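PDB 3GDE: DNA ligase from Archaeoglobus fulgidus, which probably seals nicks in double-stranded DNA during replication, recombination and repair, using ATP and passing through an AMP-lysine intermediate. Local coordinates for residues R242-A247 with I402-S407; E356-L361 with K372-I377; I220-P225 with G295-G300; A423-L428 with V505-I510. All blocks are in the same frame, centred on the assembly; numbering follows the deposited sequence.

Interaction 1: residues R242-A247 with I402-S407; sequences REMRTA and IKLPSS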
loop_
_atom_site.group_PDB
_atom_site.type_symbol
_atom_site.label_atom_id
_atom_site.label_comp_id
_atom_site.label_asym_id
_atom_site.label_seq_id
_atom_site.Cartn_x
_atom_site.Cartn_y
_atom_site.Cartn_z
ATOM N N ARG A 242 -7.526 -31.248 7.368
ATOM C CA ARG A 242 -7.078 -32.552 6.881
ATOM C C ARG A 242 -5.822 -32.459 6.004
ATOM O O ARG A 242 -5.011 -33.397 5.981
ATOM C CB ARG A 242 -8.209 -33.331 6.191
ATOM C CG ARG A 242 -8.588 -32.867 4.794
ATOM C CD ARG A 242 -9.506 -33.888 4.123
ATOM N NE ARG A 242 -9.821 -33.518 2.741
ATOM C CZ ARG A 242 -10.994 -33.032 2.334
ATOM N NH1 ARG A 242 -11.994 -32.862 3.192
ATOM N NH2 ARG A 242 -11.169 -32.722 1.054
ATOM N N GLU A 243 -5.660 -31.336 5.292
ATOM C CA GLU A 243 -4.407 -31.056 4.585
ATOM C C GLU A 243 -3.276 -31.000 5.614
ATOM O O GLU A 243 -2.273 -31.704 5.486
ATOM C CB GLU A 243 -4.480 -29.761 3.764
ATOM C CG GLU A 243 -3.169 -29.440 3.033
ATOM C CD GLU A 243 -3.277 -28.311 2.012
ATOM O OE1 GLU A 243 -2.462 -28.309 1.057
ATOM O OE2 GLU A 243 -4.159 -27.428 2.159
ATOM N N MET A 244 -3.451 -30.160 6.630
ATOM C CA MET A 244 -2.675 -30.271 7.856
ATOM C C MET A 244 -3.371 -31.349 8.665
ATOM O O MET A 244 -4.594 -31.324 8.806
ATOM C CB MET A 244 -2.698 -28.962 8.637
ATOM C CG MET A 244 -2.307 -27.742 7.833
ATOM S SD MET A 244 -2.752 -26.239 8.708
ATOM C CE MET A 244 -2.538 -25.023 7.408
ATOM N N ARG A 245 -2.607 -32.303 9.183
ATOM C CA ARG A 245 -3.185 -33.400 9.954
ATOM C C ARG A 245 -3.508 -32.899 11.364
ATOM O O ARG A 245 -4.653 -32.968 11.813
ATOM C CB ARG A 245 -2.226 -34.593 9.984
ATOM C CG ARG A 245 -1.741 -35.066 8.599
ATOM C CD ARG A 245 -2.714 -36.040 7.919
ATOM N NE ARG A 245 -2.827 -37.312 8.641
ATOM C CZ ARG A 245 -3.394 -38.417 8.158
ATOM N NH1 ARG A 245 -3.916 -38.439 6.934
ATOM N NH2 ARG A 245 -3.438 -39.514 8.906
ATOM N N THR A 246 -2.483 -32.395 12.045
ATOM C CA THR A 246 -2.643 -31.649 13.286
ATOM C C THR A 246 -2.447 -30.171 12.943
ATOM O O THR A 246 -1.636 -29.832 12.075
ATOM C CB THR A 246 -1.618 -32.104 14.352
ATOM O OG1 THR A 246 -1.647 -33.533 14.466
ATOM C CG2 THR A 246 -1.934 -31.502 15.711
ATOM N N ALA A 247 -3.196 -29.298 13.610
ATOM C CA ALA A 247 -3.192 -27.874 13.282
ATOM C C ALA A 247 -3.259 -27.006 14.519
ATOM O O ALA A 247 -3.959 -27.334 15.481
ATOM C CB ALA A 247 -4.351 -27.543 12.352
ATOM N N ILE A 402 -6.261 -21.380 10.870
ATOM C CA ILE A 402 -5.720 -22.733 10.980
ATOM C C ILE A 402 -4.303 -22.769 10.429
ATOM O O ILE A 402 -4.084 -22.547 9.235
ATOM C CB ILE A 402 -6.613 -23.764 10.249
ATOM C CG1 ILE A 402 -8.001 -23.819 10.913
ATOM C CG2 ILE A 402 -5.940 -25.148 10.251
ATOM C CD1 ILE A 402 -9.053 -24.528 10.117
ATOM N N LYS A 403 -3.342 -23.072 11.300
ATOM C CA LYS A 403 -1.923 -22.922 10.967
ATOM C C LYS A 403 -1.105 -24.190 11.219
ATOM O O LYS A 403 -1.357 -24.908 12.179
ATOM C CB LYS A 403 -1.325 -21.755 11.764
ATOM C CG LYS A 403 -2.113 -20.451 11.677
ATOM C CD LYS A 403 -1.566 -19.410 12.621
ATOM C CE LYS A 403 -2.137 -18.032 12.297
ATOM N NZ LYS A 403 -1.629 -17.007 13.243
ATOM N N LEU A 404 -0.119 -24.446 10.360
ATOM C CA LEU A 404 0.791 -25.592 10.491
ATOM C C LEU A 404 1.756 -25.346 11.653
ATOM O O LEU A 404 2.560 -24.403 11.598
ATOM C CB LEU A 404 1.611 -25.760 9.213
ATOM C CG LEU A 404 1.701 -27.063 8.418
ATOM C CD1 LEU A 404 3.113 -27.188 7.866
ATOM C CD2 LEU A 404 1.320 -28.319 9.208
ATOM N N PRO A 405 1.679 -26.178 12.711
ATOM C CA PRO A 405 2.506 -25.975 13.914
ATOM C C PRO A 405 4.018 -26.001 13.666
ATOM O O PRO A 405 4.775 -25.487 14.482
ATOM C CB PRO A 405 2.082 -27.132 14.835
ATOM C CG PRO A 405 0.722 -27.513 14.349
ATOM C CD PRO A 405 0.781 -27.337 12.863
ATOM N N SER A 406 4.445 -26.569 12.542
ATOM C CA SER A 406 5.866 -26.623 12.206
ATOM C C SER A 406 6.322 -25.529 11.229
ATOM O O SER A 406 7.520 -25.380 10.978
ATOM C CB SER A 406 6.233 -28.002 11.654
ATOM O OG SER A 406 5.707 -28.158 10.356
ATOM N N SER A 407 5.372 -24.770 10.684
ATOM C CA SER A 407 5.694 -23.755 9.687
ATOM C C SER A 407 6.520 -22.630 10.308
ATOM O O SER A 407 6.292 -22.275 11.469
ATOM C CB SER A 407 4.423 -23.223 8.990
ATOM O OG SER A 407 3.565 -22.507 9.873
#
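M244 lays its side chain against the backbone of I402 to L404. SD lies 3.6 Å from L404 N and the same distance from K403 C. The terminal methyl CE goes further and sits 3.4 Å from I402 O. CG stands beside the backbone N (chi1 -52°), and the chain then runs extended, which carries SD and CE across the backbone of the neighbouring strand. On the way, M244 CG rests 3.9 Å from L404 CD2, and the two side chains meet at a slant. I402 CG2 lies between two neighbours, 3.7 Å from M244 SD and 3.6 Å from A247 CB. This is the adenylation domain of the ligase. Strand 399-403 holds most of the EGVMIK sequence, motif IV of the nucleotidyltransferases, and it runs antiparallel to strand 247-252, which A247 begins. K403, the last residue of that motif, turns away from M244, forms a salt bridge with E250 and makes a cation-pi contact with W418. An alanine in place of M244 would probably leave I402 CG2 and L404 CD2 without their sulfur and methylene neighbours, opening a gap over the strand backbone. Past the strand the chain folds into a type I turn from L404 to S407. P405 in this turn brings CD to 3.6 Å from T246 O. L404 O accepts both S407 N and S407 OG, the latter at 2.8 Å.

Interaction 2: residues E356-L361 with K372-I377; sequences ERRKLL and KLAKQI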
loop_
_atom_site.group_PDB
_atom_site.type_symbol
_atom_site.label_atom_id
_atom_site.label_comp_id
_atom_site.label_asym_id
_atom_site.label_seq_id
_atom_site.Cartn_x
_atom_site.Cartn_y
_atom_site.Cartn_z
ATOM N N GLU A 356 7.350 -23.154 18.552
ATOM C CA GLU A 356 8.463 -22.516 19.265
ATOM C C GLU A 356 8.299 -20.993 19.383
ATOM O O GLU A 356 8.610 -20.406 20.429
ATOM C CB GLU A 356 9.797 -22.851 18.592
ATOM C CG GLU A 356 10.147 -24.334 18.604
ATOM C CD GLU A 356 11.597 -24.616 18.229
ATOM O OE1 GLU A 356 11.833 -25.628 17.522
ATOM O OE2 GLU A 356 12.498 -23.838 18.647
ATOM N N ARG A 357 7.817 -20.353 18.314
ATOM C CA ARG A 357 7.497 -18.926 18.371
ATOM C C ARG A 357 6.405 -18.672 19.399
ATOM O O ARG A 357 6.481 -17.719 20.157
ATOM C CB ARG A 357 7.074 -18.379 17.004
ATOM C CG ARG A 357 8.085 -18.584 15.887
ATOM C CD ARG A 357 7.815 -17.638 14.731
ATOM N NE ARG A 357 6.445 -17.732 14.225
ATOM C CZ ARG A 357 6.009 -18.653 13.369
ATOM N NH1 ARG A 357 6.826 -19.588 12.905
ATOM N NH2 ARG A 357 4.745 -18.627 12.962
ATOM N N ARG A 358 5.403 -19.547 19.424
ATOM C CA ARG A 358 4.303 -19.456 20.388
ATOM C C ARG A 358 4.817 -19.397 21.843
ATOM O O ARG A 358 4.402 -18.536 22.622
ATOM C CB ARG A 358 3.312 -20.613 20.173
ATOM C CG ARG A 358 2.156 -20.673 21.167
ATOM C CD ARG A 358 1.102 -19.614 20.889
ATOM N NE ARG A 358 0.322 -19.311 22.087
ATOM C CZ ARG A 358 -0.768 -18.542 22.117
ATOM N NH1 ARG A 358 -1.237 -17.984 21.008
ATOM N NH2 ARG A 358 -1.395 -18.336 23.270
ATOM N N LYS A 359 5.736 -20.293 22.189
ATOM C CA LYS A 359 6.375 -20.275 23.503
ATOM C C LYS A 359 7.036 -18.927 23.794
ATOM O O LYS A 359 6.831 -18.347 24.868
ATOM C CB LYS A 359 7.383 -21.414 23.618
ATOM C CG LYS A 359 6.736 -22.764 23.861
ATOM C CD LYS A 359 7.705 -23.901 23.562
ATOM C CE LYS A 359 6.976 -25.249 23.525
ATOM N NZ LYS A 359 7.735 -26.253 22.703
ATOM N N LEU A 360 7.814 -18.435 22.828
ATOM C CA LEU A 360 8.415 -17.105 22.900
ATOM C C LEU A 360 7.386 -16.012 23.108
ATOM O O LEU A 360 7.604 -15.100 23.897
ATOM C CB LEU A 360 9.229 -16.794 21.634
ATOM C CG LEU A 360 10.583 -17.478 21.442
ATOM C CD1 LEU A 360 11.284 -16.905 20.221
ATOM C CD2 LEU A 360 11.464 -17.358 22.707
ATOM N N LEU A 361 6.280 -16.093 22.378
ATOM C CA LEU A 361 5.197 -15.123 22.520
ATOM C C LEU A 361 4.582 -15.157 23.925
ATOM O O LEU A 361 4.341 -14.111 24.528
ATOM C CB LEU A 361 4.117 -15.363 21.459
ATOM C CG LEU A 361 2.872 -14.472 21.530
ATOM C CD1 LEU A 361 3.187 -13.033 21.130
ATOM C CD2 LEU A 361 1.746 -15.044 20.683
ATOM N N LYS A 372 -3.960 -9.062 25.225
ATOM C CA LYS A 372 -4.221 -10.492 25.341
ATOM C C LYS A 372 -3.382 -11.309 24.375
ATOM O O LYS A 372 -2.887 -10.788 23.378
ATOM C CB LYS A 372 -5.705 -10.784 25.086
ATOM C CG LYS A 372 -6.677 -9.749 25.645
ATOM C CD LYS A 372 -6.896 -9.938 27.131
ATOM C CE LYS A 372 -8.044 -10.889 27.417
ATOM N NZ LYS A 372 -8.617 -10.616 28.772
ATOM N N LEU A 373 -3.224 -12.589 24.694
ATOM C CA LEU A 373 -2.777 -13.590 23.740
ATOM C C LEU A 373 -3.969 -14.219 23.040
ATOM O O LEU A 373 -5.005 -14.467 23.663
ATOM C CB LEU A 373 -1.990 -14.694 24.442
ATOM C CG LEU A 373 -0.464 -14.759 24.308
ATOM C CD1 LEU A 373 0.131 -13.414 23.945
ATOM C CD2 LEU A 373 0.160 -15.308 25.591
ATOM N N ALA A 374 -3.820 -14.475 21.744
ATOM C CA ALA A 374 -4.779 -15.293 21.024
ATOM C C ALA A 374 -4.822 -16.670 21.682
ATOM O O ALA A 374 -3.782 -17.283 21.941
ATOM C CB ALA A 374 -4.398 -15.416 19.552
ATOM N N LYS A 375 -6.026 -17.129 21.985
ATOM C CA LYS A 375 -6.207 -18.483 22.443
ATOM C C LYS A 375 -5.833 -19.403 21.284
ATOM O O LYS A 375 -6.261 -19.211 20.144
ATOM C CB LYS A 375 -7.654 -18.701 22.917
ATOM C CG LYS A 375 -7.997 -20.120 23.366
ATOM C CD LYS A 375 -9.439 -20.202 23.895
ATOM C CE LYS A 375 -9.829 -21.629 24.266
ATOM N NZ LYS A 375 -8.952 -22.198 25.335
ATOM N N GLN A 376 -4.994 -20.381 21.575
ATOM C CA GLN A 376 -4.612 -21.340 20.570
ATOM C C GLN A 376 -4.870 -22.750 21.070
ATOM O O GLN A 376 -4.618 -23.062 22.228
ATOM C CB GLN A 376 -3.146 -21.159 20.208
ATOM C CG GLN A 376 -2.710 -21.927 18.985
ATOM C CD GLN A 376 -1.222 -21.845 18.777
ATOM O OE1 GLN A 376 -0.750 -21.086 17.933
ATOM N NE2 GLN A 376 -0.467 -22.602 19.561
ATOM N N ILE A 377 -5.398 -23.587 20.190
ATOM C CA ILE A 377 -5.471 -25.023 20.437
ATOM C C ILE A 377 -4.659 -25.746 19.373
ATOM O O ILE A 377 -4.408 -25.199 18.297
ATOM C CB ILE A 377 -6.929 -25.556 20.484
ATOM C CG1 ILE A 377 -7.681 -25.228 19.186
ATOM C CG2 ILE A 377 -7.655 -25.014 21.723
ATOM C CD1 ILE A 377 -8.791 -26.204 18.835
#
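R358 reaches from its helix to the backbone of A374 and grips one carbonyl oxygen with both terminal nitrogens. R358 NH1 lies 2.8 Å from A374 O and R358 NH2 2.9 Å from it. Because two N-H groups share a single acceptor, both bonds are bent, at 141° and 135°. NH2 approaches almost straight on to the carbonyl, and NH1 comes in tilted from the carbonyl plane. The third nitrogen, NE, forms a salt bridge with E362 one turn further along the helix. Every nitrogen of the guanidinium therefore has a partner. CG leaves anti to the backbone N, and a bend at chi2 (75°) directs the rest toward the strand. Here helix 354-364 packs on strand 371-379 in the adenylation domain, and the bonded carbonyl lies at the short break in that strand. The backbone of A374 is also hydrogen-bonded to F339 of the neighbouring strand. Q376 CB lies over one face of the guanidinium, toward its rim, 3.8 Å above the plane. L373 CG approaches NH2 obliquely, also at 3.8 Å. A leucine in place of R358 would probably leave A374 O without these two donors and E362 without its ion-pair mate. Beside the arginine, one helical turn on, the contact is apolar, with L361 CG 3.8 Å from L373 CD1.

Interaction 3: residues I220-P225 with G295-G300; sequences IEIHIP and GVILDG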
loop_
_atom_site.group_PDB
_atom_site.type_symbol
_atom_site.label_atom_id
_atom_site.label_comp_id
_atom_site.label_asym_id
_atom_site.label_seq_id
_atom_site.Cartn_x
_atom_site.Cartn_y
_atom_site.Cartn_z
ATOM N N ILE A 220 15.955 -8.546 10.359
ATOM C CA ILE A 220 14.914 -7.718 10.952
ATOM C C ILE A 220 15.548 -6.847 12.034
ATOM O O ILE A 220 16.309 -7.334 12.862
ATOM C CB ILE A 220 13.787 -8.587 11.590
ATOM C CG1 ILE A 220 13.115 -9.471 10.532
ATOM C CG2 ILE A 220 12.772 -7.713 12.322
ATOM C CD1 ILE A 220 12.271 -10.597 11.096
ATOM N N GLU A 221 15.245 -5.555 11.999
ATOM C CA GLU A 221 15.606 -4.663 13.083
ATOM C C GLU A 221 14.367 -3.957 13.620
ATOM O O GLU A 221 13.447 -3.620 12.858
ATOM C CB GLU A 221 16.734 -3.686 12.683
ATOM C CG GLU A 221 16.543 -2.926 11.390
ATOM C CD GLU A 221 17.845 -2.290 10.872
ATOM O OE1 GLU A 221 18.632 -2.991 10.186
ATOM O OE2 GLU A 221 18.072 -1.084 11.142
ATOM N N ILE A 222 14.340 -3.760 14.938
ATOM C CA ILE A 222 13.195 -3.155 15.607
ATOM C C ILE A 222 12.927 -1.740 15.088
ATOM O O ILE A 222 13.855 -0.932 14.915
ATOM C CB ILE A 222 13.326 -3.163 17.154
ATOM C CG1 ILE A 222 13.455 -4.593 17.672
ATOM C CG2 ILE A 222 12.098 -2.516 17.802
ATOM C CD1 ILE A 222 13.566 -4.710 19.193
ATOM N N HIS A 223 11.644 -1.483 14.832
ATOM C CA HIS A 223 11.127 -0.221 14.303
ATOM C C HIS A 223 11.208 -0.131 12.770
ATOM O O HIS A 223 10.729 0.833 12.174
ATOM C CB HIS A 223 11.713 1.009 15.033
ATOM C CG HIS A 223 11.496 0.981 16.520
ATOM N ND1 HIS A 223 12.531 0.884 17.427
ATOM C CD2 HIS A 223 10.358 0.998 17.255
ATOM C CE1 HIS A 223 12.042 0.856 18.654
ATOM N NE2 HIS A 223 10.725 0.929 18.577
ATOM N N ILE A 224 11.782 -1.153 12.140
ATOM C CA ILE A 224 11.654 -1.304 10.691
ATOM C C ILE A 224 10.672 -2.435 10.384
ATOM O O ILE A 224 10.927 -3.597 10.718
ATOM C CB ILE A 224 13.028 -1.463 9.972
ATOM C CG1 ILE A 224 13.794 -0.135 10.048
ATOM C CG2 ILE A 224 12.839 -1.885 8.505
ATOM C CD1 ILE A 224 15.246 -0.222 9.690
ATOM N N PRO A 225 9.537 -2.087 9.753
ATOM C CA PRO A 225 8.442 -3.032 9.578
ATOM C C PRO A 225 8.804 -4.157 8.640
ATOM O O PRO A 225 9.530 -3.959 7.662
ATOM C CB PRO A 225 7.328 -2.174 8.965
ATOM C CG PRO A 225 8.062 -1.079 8.267
ATOM C CD PRO A 225 9.227 -0.777 9.153
ATOM N N GLY A 295 12.223 -5.579 23.650
ATOM C CA GLY A 295 13.100 -6.287 22.705
ATOM C C GLY A 295 12.369 -7.249 21.784
ATOM O O GLY A 295 12.930 -8.267 21.377
ATOM N N VAL A 296 11.114 -6.934 21.467
ATOM C CA VAL A 296 10.287 -7.804 20.624
ATOM C C VAL A 296 9.644 -7.090 19.433
ATOM O O VAL A 296 9.519 -5.853 19.399
ATOM C CB VAL A 296 9.176 -8.576 21.429
ATOM C CG1 VAL A 296 9.779 -9.433 22.529
ATOM C CG2 VAL A 296 8.144 -7.622 22.002
ATOM N N ILE A 297 9.249 -7.894 18.449
ATOM C CA ILE A 297 8.374 -7.442 17.379
ATOM C C ILE A 297 7.257 -8.468 17.288
ATOM O O ILE A 297 7.493 -9.650 17.033
ATOM C CB ILE A 297 9.113 -7.280 16.033
ATOM C CG1 ILE A 297 10.116 -6.143 16.137
ATOM C CG2 ILE A 297 8.106 -7.023 14.892
ATOM C CD1 ILE A 297 11.233 -6.219 15.147
ATOM N N LEU A 298 6.042 -7.998 17.533
ATOM C CA LEU A 298 4.881 -8.876 17.642
ATOM C C LEU A 298 3.891 -8.662 16.508
ATOM O O LEU A 298 3.691 -7.532 16.067
ATOM C CB LEU A 298 4.157 -8.630 18.977
ATOM C CG LEU A 298 4.931 -8.779 20.287
ATOM C CD1 LEU A 298 4.015 -8.502 21.470
ATOM C CD2 LEU A 298 5.562 -10.154 20.419
ATOM N N ASP A 299 3.274 -9.756 16.069
ATOM C CA ASP A 299 2.113 -9.727 15.187
ATOM C C ASP A 299 0.822 -9.853 15.997
ATOM O O ASP A 299 0.675 -10.769 16.802
ATOM C CB ASP A 299 2.185 -10.874 14.172
ATOM C CG ASP A 299 2.514 -10.408 12.758
ATOM O OD1 ASP A 299 3.142 -9.321 12.573
ATOM O OD2 ASP A 299 2.135 -11.150 11.819
ATOM N N GLY A 300 -0.117 -8.941 15.760
ATOM C CA GLY A 300 -1.370 -8.933 16.495
ATOM C C GLY A 300 -2.601 -8.408 15.771
ATOM O O GLY A 300 -2.539 -7.927 14.643
#
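A single methyl, CD1 of I297, serves as the hub of this contact. It lies 3.5 Å from I220 CG2 and 3.7 Å from both I222 CA and I222 CG1. The interaction between the segments is entirely apolar. I297 belongs to strand 296-306 of the adenylation domain. The strand opens with a G1 beta bulge, in which G295 and V296 both face W262 of the neighbouring strand. G295 has backbone angles (phi 92°, psi 30°) at which a side chain would press on the carbonyl oxygen of the residue before it. The other partner is the loop between helix 200-216 and strand 230-233, where the chain passes from the helical part of the protein into the adenylation domain. I222 and I297 run past each other in opposite directions. I222 has CG1 beside its backbone N and is then fully extended, and this carries CD1 out to the bulge, 3.8 Å from G295 C. I220 meets I297 at a slant. Y344 and H261 of adjacent strands also touch the I222 and I297 side chains, which places the cluster against strands 256-262 and 344-345. Within the loop, E221 to I224 form a type II turn, closed by I224 N on E221 O at 3.1 Å. H223 takes the third position of the turn with a positive phi, and its NE2 is tied to R266 O. I222 CG2 lies over the centre of the H223 ring, 3.4 Å above its plane.

Interaction 4: residues A423-L428 with V505-I510; sequences AIMETL and VAYQEI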
loop_
_atom_site.group_PDB
_atom_site.type_symbol
_atom_site.label_atom_id
_atom_site.label_comp_id
_atom_site.label_asym_id
_atom_site.label_seq_id
_atom_site.Cartn_x
_atom_site.Cartn_y
_atom_site.Cartn_z
ATOM N N ALA A 423 -17.185 -17.613 8.220
ATOM C CA ALA A 423 -18.556 -17.766 7.772
ATOM C C ALA A 423 -18.868 -16.823 6.604
ATOM O O ALA A 423 -19.454 -17.239 5.611
ATOM C CB ALA A 423 -19.506 -17.530 8.930
ATOM N N ILE A 424 -18.456 -15.565 6.720
ATOM C CA ILE A 424 -18.720 -14.570 5.675
ATOM C C ILE A 424 -17.742 -14.648 4.497
ATOM O O ILE A 424 -16.619 -15.154 4.626
ATOM C CB ILE A 424 -18.741 -13.139 6.248
ATOM C CG1 ILE A 424 -17.332 -12.711 6.698
ATOM C CG2 ILE A 424 -19.764 -13.054 7.367
ATOM C CD1 ILE A 424 -17.206 -11.236 7.078
ATOM N N MET A 425 -18.157 -14.137 3.348
ATOM C CA MET A 425 -17.234 -14.078 2.221
ATOM C C MET A 425 -16.287 -12.860 2.229
ATOM O O MET A 425 -16.404 -11.960 3.064
ATOM C CB MET A 425 -17.955 -14.271 0.878
ATOM C CG MET A 425 -19.193 -13.465 0.647
ATOM S SD MET A 425 -20.040 -14.002 -0.879
ATOM C CE MET A 425 -18.726 -13.971 -2.110
ATOM N N GLU A 426 -15.314 -12.873 1.324
ATOM C CA GLU A 426 -14.319 -11.809 1.246
ATOM C C GLU A 426 -14.917 -10.570 0.618
ATOM O O GLU A 426 -15.823 -10.669 -0.206
ATOM C CB GLU A 426 -13.108 -12.255 0.418
ATOM C CG GLU A 426 -12.328 -13.407 1.022
ATOM C CD GLU A 426 -11.854 -13.108 2.416
ATOM O OE1 GLU A 426 -12.389 -13.720 3.355
ATOM O OE2 GLU A 426 -10.962 -12.244 2.579
ATOM N N THR A 427 -14.430 -9.407 1.041
ATOM C CA THR A 427 -14.613 -8.193 0.264
ATOM C C THR A 427 -13.297 -7.931 -0.444
ATOM O O THR A 427 -12.271 -8.545 -0.117
ATOM C CB THR A 427 -15.043 -6.970 1.103
ATOM O OG1 THR A 427 -14.053 -6.670 2.102
ATOM C CG2 THR A 427 -16.401 -7.205 1.751
ATOM N N LEU A 428 -13.333 -7.049 -1.437
ATOM C CA LEU A 428 -12.136 -6.695 -2.186
ATOM C C LEU A 428 -11.897 -5.218 -2.076
ATOM O O LEU A 428 -12.837 -4.436 -1.951
ATOM C CB LEU A 428 -12.283 -7.075 -3.661
ATOM C CG LEU A 428 -12.217 -8.568 -3.990
ATOM C CD1 LEU A 428 -12.856 -8.820 -5.352
ATOM C CD2 LEU A 428 -10.776 -9.079 -3.922
ATOM N N VAL A 505 -15.245 -3.269 -1.621
ATOM C CA VAL A 505 -16.334 -3.732 -2.472
ATOM C C VAL A 505 -16.719 -5.173 -2.112
ATOM O O VAL A 505 -15.853 -6.059 -2.049
ATOM C CB VAL A 505 -15.932 -3.674 -3.969
ATOM C CG1 VAL A 505 -17.062 -4.153 -4.868
ATOM C CG2 VAL A 505 -15.513 -2.264 -4.364
ATOM N N ALA A 506 -18.016 -5.390 -1.876
ATOM C CA ALA A 506 -18.570 -6.731 -1.729
ATOM C C ALA A 506 -19.123 -7.202 -3.075
ATOM O O ALA A 506 -19.391 -6.400 -3.966
ATOM C CB ALA A 506 -19.665 -6.745 -0.664
ATOM N N TYR A 507 -19.313 -8.506 -3.216
ATOM C CA TYR A 507 -19.811 -9.074 -4.462
ATOM C C TYR A 507 -20.522 -10.396 -4.182
ATOM O O TYR A 507 -20.317 -10.998 -3.126
ATOM C CB TYR A 507 -18.641 -9.296 -5.435
ATOM C CG TYR A 507 -17.574 -10.217 -4.890
ATOM C CD1 TYR A 507 -17.565 -11.567 -5.222
ATOM C CD2 TYR A 507 -16.575 -9.737 -4.034
ATOM C CE1 TYR A 507 -16.599 -12.428 -4.716
ATOM C CE2 TYR A 507 -15.592 -10.598 -3.516
ATOM C CZ TYR A 507 -15.614 -11.942 -3.865
ATOM O OH TYR A 507 -14.653 -12.810 -3.371
ATOM N N GLN A 508 -21.346 -10.847 -5.127
ATOM C CA GLN A 508 -21.959 -12.181 -5.040
ATOM C C GLN A 508 -21.063 -13.252 -5.664
ATOM O O GLN A 508 -20.929 -14.357 -5.127
ATOM C CB GLN A 508 -23.349 -12.207 -5.692
ATOM C CG GLN A 508 -24.444 -11.490 -4.884
ATOM C CD GLN A 508 -24.528 -11.955 -3.440
ATOM O OE1 GLN A 508 -24.604 -13.154 -3.165
ATOM N NE2 GLN A 508 -24.498 -11.004 -2.507
ATOM N N GLU A 509 -20.449 -12.907 -6.793
ATOM C CA GLU A 509 -19.645 -13.846 -7.561
ATOM C C GLU A 509 -18.592 -13.136 -8.415
ATOM O O GLU A 509 -18.801 -12.014 -8.861
ATOM C CB GLU A 509 -20.559 -14.696 -8.452
ATOM C CG GLU A 509 -19.885 -15.939 -9.022
ATOM C CD GLU A 509 -20.807 -16.791 -9.896
ATOM O OE1 GLU A 509 -21.743 -16.246 -10.545
ATOM O OE2 GLU A 509 -20.571 -18.023 -9.934
ATOM N N ILE A 510 -17.452 -13.789 -8.607
ATOM C CA ILE A 510 -16.503 -13.407 -9.653
ATOM C C ILE A 510 -16.726 -14.366 -10.830
ATOM O O ILE A 510 -16.650 -15.581 -10.656
ATOM C CB ILE A 510 -15.018 -13.481 -9.181
ATOM C CG1 ILE A 510 -14.778 -12.575 -7.971
ATOM C CG2 ILE A 510 -14.070 -13.092 -10.318
ATOM C CD1 ILE A 510 -13.574 -12.972 -7.123
HETATM O O HOH W 1 -18.280 -10.059 -0.751
#
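The chain enters the C-terminal OB-fold domain here, where strand 428-437 starts beside strand 502-506. L428 and V505 form an antiparallel hydrogen-bonded pair. L428 N donates to V505 O at 2.8 Å in a nearly straight bond (172°), and V505 N donates to L428 O at 2.7 Å. Further back along the incoming chain, at E426 and Y507, a water bridges the two backbones. It donates to E426 O at 2.6 Å and accepts from Y507 N at 3.1 Å. The Y507 ring packs against the incoming chain. Its CG lies between the backbone N and the carbonyl carbon (chi1 59°), which turns the ring toward that chain. Y507 CE2 has L428 CD1 at 3.7 Å, with E426 O nearer still, and Y507 CE1 has M425 CE at 3.7 Å; all three approach obliquely. M425 CE lies close to Y507 O as well, because the methionine chain bends at chi3. The carboxylate of E426 leads away to a salt bridge with R544 of helix 542-550, and T427 OG1 is hydrogen-bonded to E504. From the same helix as R544, L548 touches L428 and Y507. Q508 and E509 both face R523, a classic beta bulge where strand 509-512 begins to pair with strand 520-523. Antiparallel pairing of the kind seen at L428 and V505 builds the strongly coiled beta barrel of the OB fold.

In the fold
Interactions 1, 2 and 3 all reach the strands of the adenylation domain, while interaction 4 lies at the start of the OB-fold domain and touches none of them. Interaction 3 is the most buried and is purely apolar. Interactions 1 and 2 are partly buried. The first is mostly methionine and methyl packing on backbone, and the second pairs an arginine with a carbonyl. Interaction 4 is partly buried, with two of its touching residues exposed, and it alone of the four has a beta pair and a water bridge. Interaction 2 is nested within the loop closed by interaction 1 and joins it through R357 NH1 and S407 O. It meets interaction 3 where L361 packs on L298.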